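Local coordinates for putative DNA protection protein (Streptomyces coelicolor, PDB 4CYB), which probably oxidises ferrous iron and holds it as iron(III), as a twelve-subunit ferritin-like protein of the Dps family, at residues T35-L38 with H39-K43; Y55-H58 with L59-D62. One frame throughout, in Å; residues are numbered along the deposited sequence.

Both contacts are local, along just over two turns of one helix each, and join residues three or four places apart. Contact 1 lies on helix 18-48 and contact 2 on helix 54-81; the centre of contact 1 is about 7 Å, and that of contact 2 about 19 Å, from the centre of the chain. The two helices are consecutive, and the contacts meet directly: the salt bridge K43 NZ to D62 OD1 spans 2.9 Å and Y42 CD1 packs on L61 CD2 at 3.6 Å. Contact 1 joins a buried apolar flank to a charged, water-bridged one at a subunit interface. Contact 2 is mainly leucine and aromatic, with buried leucines inside and L59 exposed.

Contact 1. Residues T35-L38 with H39-K43; sequences TRIL and HDLYK
R36 O has two partners: D40 N donates to it at 3.2 Å with an N-H...O angle of 166°, and a water sits 2.9 Å away. The same water reaches D40 OD1 only weakly. A second water, in the plane of the guanidinium at its edge, accepts from R36 NE at 3.1 Å and lies 2.8 Å from D40 OD2. Within the chain these two side chains are thus joined through solvent, while R36 and D40 of the second subunit supply the direct charged partners. On another flank L38 and Y42 lie side by side, pointing the same way. With CG of L38 anti to its backbone N (chi1 179°), CD1 is brought to 3.6 Å from Y42 CE2. Y42 OH is hydrogen-bonded to H64 ND1. L41 CG rests 3.5 Å from I37 O, the acceptor of L41 N. With an alanine in place of Y42, L38 CD1 would probably face a gap and H64 ND1 would lose its hydroxyl partner. In the ferritin-like bundle, T35, L38 and Y42 pack on helix 54-81, and L38 and Y42 also reach helices 109-136 and 140-164; R36 and I37 turn instead to helix 90-96.

Contact 2. Residues Y55-H58 with L59-D62; sequences YQLH and LLLD
Over one face of the Y55 ring lies L59 CD1, 3.8 Å from the centroid and 17° off the ring normal, a CH-pi contact offset toward the rim where CZ is the nearest ring atom. Y55 extends with CG anti to its own N (chi1 -177°), whereas L59 turns CG beside its N (chi1 -68°). The two side chains therefore cross at an angle, and L59 CG also comes to 3.3 Å from Y55 O, the oxygen that accepts L59 N at 3.0 Å. This is the solvent side of the contact: L59 is exposed and Y55 partly so.

On the buried side lie L57, L60 and L61, and the tight spot is L61 against the L57 carbonyl. L61 CG sits 3.0 Å from L57 O, which also takes L61 N at 2.8 Å, so bond and apolar branch crowd the same oxygen. L57 CD2 meets L60 CD2 at 4.2 Å, a lighter touch between branch ends.

H58 O accepts D62 N at 3.2 Å and also a bond from H46 ND1, whose ring stacks on that of H58. H46 is an iron(III)-binding residue of this protein, although no iron is bound to it in this chain; the H58 side chain is about 4 Å from a bound iron(III) ion, and F160 of a third subunit meets its ring edge-to-face. Within the four-helix bundle, L57 and L60 pack on helix 140-164, and L61 packs on helices 18-48 and 109-136.

Contact 1. Residues T35-L38 with H39-K43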
loop_
_atom_site.group_PDB
_atom_site.type_symbol
_atom_site.label_atom_id
_atom_site.label_comp_id
_atom_site.label_asym_id
_atom_site.label_seq_id
_atom_site.Cartn_x
_atom_site.Cartn_y
_atom_site.Cartn_z
ATOM N N THR J 35 7.111 3.598 -32.614
ATOM C CA THR J 35 7.065 3.715 -31.170
ATOM C C THR J 35 8.135 2.795 -30.548
ATOM O O THR J 35 8.754 3.166 -29.540
ATOM C CB THR J 35 5.688 3.324 -30.624
ATOM O OG1 THR J 35 4.693 4.229 -31.126
ATOM C CG2 THR J 35 5.682 3.425 -29.059
ATOM N N ARG J 36 8.337 1.617 -31.108
ATOM C CA ARG J 36 9.523 0.803 -30.692
ATOM C C ARG J 36 10.861 1.552 -30.781
ATOM O O ARG J 36 11.667 1.538 -29.830
ATOM C CB ARG J 36 9.607 -0.521 -31.445
ATOM C CG ARG J 36 8.436 -1.450 -31.194
ATOM C CD ARG J 36 8.774 -2.334 -30.011
ATOM N NE ARG J 36 9.955 -3.165 -30.222
ATOM C CZ ARG J 36 9.918 -4.323 -30.887
ATOM N NH1 ARG J 36 8.767 -4.743 -31.425
ATOM N NH2 ARG J 36 11.039 -5.024 -31.070
ATOM N N ILE J 37 11.082 2.299 -31.885
ATOM C CA ILE J 37 12.344 3.055 -31.990
ATOM C C ILE J 37 12.359 4.188 -30.931
ATOM O O ILE J 37 13.380 4.452 -30.324
ATOM C CB ILE J 37 12.452 3.698 -33.416
ATOM C CG1 ILE J 37 12.384 2.574 -34.465
ATOM C CG2 ILE J 37 13.721 4.552 -33.526
ATOM C CD1 ILE J 37 13.541 1.595 -34.346
ATOM N N LEU J 38 11.224 4.838 -30.720
ATOM C CA LEU J 38 11.135 5.973 -29.807
ATOM C C LEU J 38 11.356 5.510 -28.357
ATOM O O LEU J 38 12.097 6.155 -27.615
ATOM C CB LEU J 38 9.797 6.709 -29.963
ATOM C CG LEU J 38 9.673 7.893 -28.995
ATOM C CD1 LEU J 38 10.893 8.819 -29.096
ATOM C CD2 LEU J 38 8.370 8.656 -29.341
ATOM N N HIS J 39 10.825 4.334 -28.025
ATOM C CA HIS J 39 11.092 3.781 -26.668
ATOM C C HIS J 39 12.606 3.618 -26.485
ATOM O O HIS J 39 13.191 3.987 -25.467
ATOM C CB HIS J 39 10.398 2.409 -26.499
ATOM C CG HIS J 39 10.902 1.676 -25.268
ATOM N ND1 HIS J 39 10.463 1.963 -24.004
ATOM C CD2 HIS J 39 11.931 0.796 -25.137
ATOM C CE1 HIS J 39 11.167 1.199 -23.101
ATOM N NE2 HIS J 39 12.045 0.485 -23.792
ATOM N N ASP J 40 13.243 2.982 -27.466
ATOM C CA ASP J 40 14.657 2.709 -27.405
ATOM C C ASP J 40 15.492 3.995 -27.471
ATOM O O ASP J 40 16.548 4.064 -26.869
ATOM C CB ASP J 40 15.041 1.717 -28.509
ATOM C CG ASP J 40 14.582 0.263 -28.159
ATOM O OD1 ASP J 40 14.109 -0.014 -26.991
ATOM O OD2 ASP J 40 14.693 -0.621 -29.054
ATOM N N LEU J 41 15.018 5.046 -28.155
ATOM C CA LEU J 41 15.724 6.340 -28.070
ATOM C C LEU J 41 15.635 6.941 -26.647
ATOM O O LEU J 41 16.614 7.464 -26.127
ATOM C CB LEU J 41 15.101 7.355 -29.076
ATOM C CG LEU J 41 15.460 7.276 -30.558
ATOM C CD1 LEU J 41 14.627 8.379 -31.203
ATOM C CD2 LEU J 41 16.980 7.545 -30.685
ATOM N N TYR J 42 14.485 6.831 -26.000
ATOM C CA TYR J 42 14.352 7.400 -24.678
ATOM C C TYR J 42 15.257 6.606 -23.716
ATOM O O TYR J 42 15.918 7.218 -22.898
ATOM C CB TYR J 42 12.889 7.310 -24.208
ATOM C CG TYR J 42 12.139 8.549 -24.457
ATOM C CD1 TYR J 42 12.472 9.718 -23.772
ATOM C CD2 TYR J 42 11.082 8.563 -25.395
ATOM C CE1 TYR J 42 11.766 10.877 -23.975
ATOM C CE2 TYR J 42 10.376 9.740 -25.625
ATOM C CZ TYR J 42 10.747 10.870 -24.917
ATOM O OH TYR J 42 10.053 12.050 -25.088
ATOM N N LYS J 43 15.311 5.268 -23.818
ATOM C CA LYS J 43 16.229 4.475 -22.950
ATOM C C LYS J 43 17.721 4.767 -23.272
ATOM O O LYS J 43 18.535 4.993 -22.388
ATOM C CB LYS J 43 16.011 2.944 -23.068
ATOM C CG LYS J 43 14.687 2.428 -22.476
ATOM C CD LYS J 43 14.493 2.803 -20.974
ATOM C CE LYS J 43 15.635 2.188 -20.099
ATOM N NZ LYS J 43 15.207 2.343 -18.681
HETATM O O HOH W 1 11.496 -0.731 -28.112
HETATM O O HOH W 2 13.003 -2.796 -29.742
#

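Contact 2. Residues Y55-H58 with L59-D62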
loop_
_atom_site.group_PDB
_atom_site.type_symbol
_atom_site.label_atom_id
_atom_site.label_comp_id
_atom_site.label_asym_id
_atom_site.label_seq_id
_atom_site.Cartn_x
_atom_site.Cartn_y
_atom_site.Cartn_z
ATOM N N TYR J 55 20.501 14.377 -13.539
ATOM C CA TYR J 55 19.512 13.538 -12.802
ATOM C C TYR J 55 18.069 13.881 -13.236
ATOM O O TYR J 55 17.222 13.007 -13.430
ATOM C CB TYR J 55 19.734 13.680 -11.266
ATOM C CG TYR J 55 18.852 12.841 -10.375
ATOM C CD1 TYR J 55 18.806 11.454 -10.499
ATOM C CD2 TYR J 55 18.150 13.445 -9.325
ATOM C CE1 TYR J 55 18.030 10.686 -9.612
ATOM C CE2 TYR J 55 17.394 12.689 -8.443
ATOM C CZ TYR J 55 17.353 11.307 -8.605
ATOM O OH TYR J 55 16.578 10.550 -7.783
ATOM N N GLN J 56 17.756 15.173 -13.404
ATOM C CA GLN J 56 16.490 15.622 -13.949
ATOM C C GLN J 56 16.137 14.919 -15.280
ATOM O O GLN J 56 15.041 14.402 -15.489
ATOM C CB GLN J 56 16.627 17.158 -14.236
ATOM C CG GLN J 56 15.509 17.677 -15.102
ATOM C CD GLN J 56 15.712 19.137 -15.456
ATOM O OE1 GLN J 56 16.270 19.430 -16.499
ATOM N NE2 GLN J 56 15.331 20.052 -14.552
ATOM N N LEU J 57 17.070 14.967 -16.235
ATOM C CA LEU J 57 16.746 14.403 -17.550
ATOM C C LEU J 57 16.717 12.880 -17.533
ATOM O O LEU J 57 15.901 12.254 -18.207
ATOM C CB LEU J 57 17.745 14.883 -18.618
ATOM C CG LEU J 57 17.535 16.374 -18.965
ATOM C CD1 LEU J 57 18.522 16.844 -20.051
ATOM C CD2 LEU J 57 16.072 16.686 -19.338
ATOM N N HIS J 58 17.634 12.299 -16.757
ATOM C CA HIS J 58 17.661 10.833 -16.577
ATOM C C HIS J 58 16.282 10.362 -16.100
ATOM O O HIS J 58 15.722 9.411 -16.645
ATOM C CB HIS J 58 18.777 10.531 -15.606
ATOM C CG HIS J 58 18.895 9.076 -15.196
ATOM N ND1 HIS J 58 19.536 8.180 -15.958
ATOM C CD2 HIS J 58 18.477 8.412 -14.049
ATOM C CE1 HIS J 58 19.581 6.968 -15.288
ATOM N NE2 HIS J 58 18.931 7.126 -14.116
ATOM N N LEU J 59 15.716 11.037 -15.116
ATOM C CA LEU J 59 14.366 10.695 -14.620
ATOM C C LEU J 59 13.250 10.946 -15.602
ATOM O O LEU J 59 12.373 10.096 -15.789
ATOM C CB LEU J 59 14.036 11.497 -13.358
ATOM C CG LEU J 59 14.958 11.010 -12.190
ATOM C CD1 LEU J 59 14.617 11.825 -10.953
ATOM C CD2 LEU J 59 14.917 9.500 -11.924
ATOM N N LEU J 60 13.311 12.085 -16.253
ATOM C CA LEU J 60 12.270 12.462 -17.205
ATOM C C LEU J 60 12.253 11.511 -18.375
ATOM O O LEU J 60 11.179 11.064 -18.811
ATOM C CB LEU J 60 12.544 13.869 -17.742
ATOM C CG LEU J 60 11.507 14.304 -18.803
ATOM C CD1 LEU J 60 10.082 14.433 -18.228
ATOM C CD2 LEU J 60 11.968 15.634 -19.373
ATOM N N LEU J 61 13.433 11.163 -18.885
ATOM C CA LEU J 61 13.484 10.243 -20.021
ATOM C C LEU J 61 12.993 8.859 -19.632
ATOM O O LEU J 61 12.335 8.199 -20.424
ATOM C CB LEU J 61 14.913 10.161 -20.593
ATOM C CG LEU J 61 15.481 11.520 -21.062
ATOM C CD1 LEU J 61 16.959 11.470 -21.420
ATOM C CD2 LEU J 61 14.735 12.082 -22.215
ATOM N N ASP J 62 13.307 8.402 -18.406
ATOM C CA ASP J 62 12.727 7.136 -17.994
ATOM C C ASP J 62 11.199 7.167 -17.829
ATOM O O ASP J 62 10.539 6.155 -18.087
ATOM C CB ASP J 62 13.376 6.657 -16.700
ATOM C CG ASP J 62 13.488 5.169 -16.640
ATOM O OD1 ASP J 62 13.613 4.502 -17.704
ATOM O OD2 ASP J 62 13.478 4.685 -15.520
#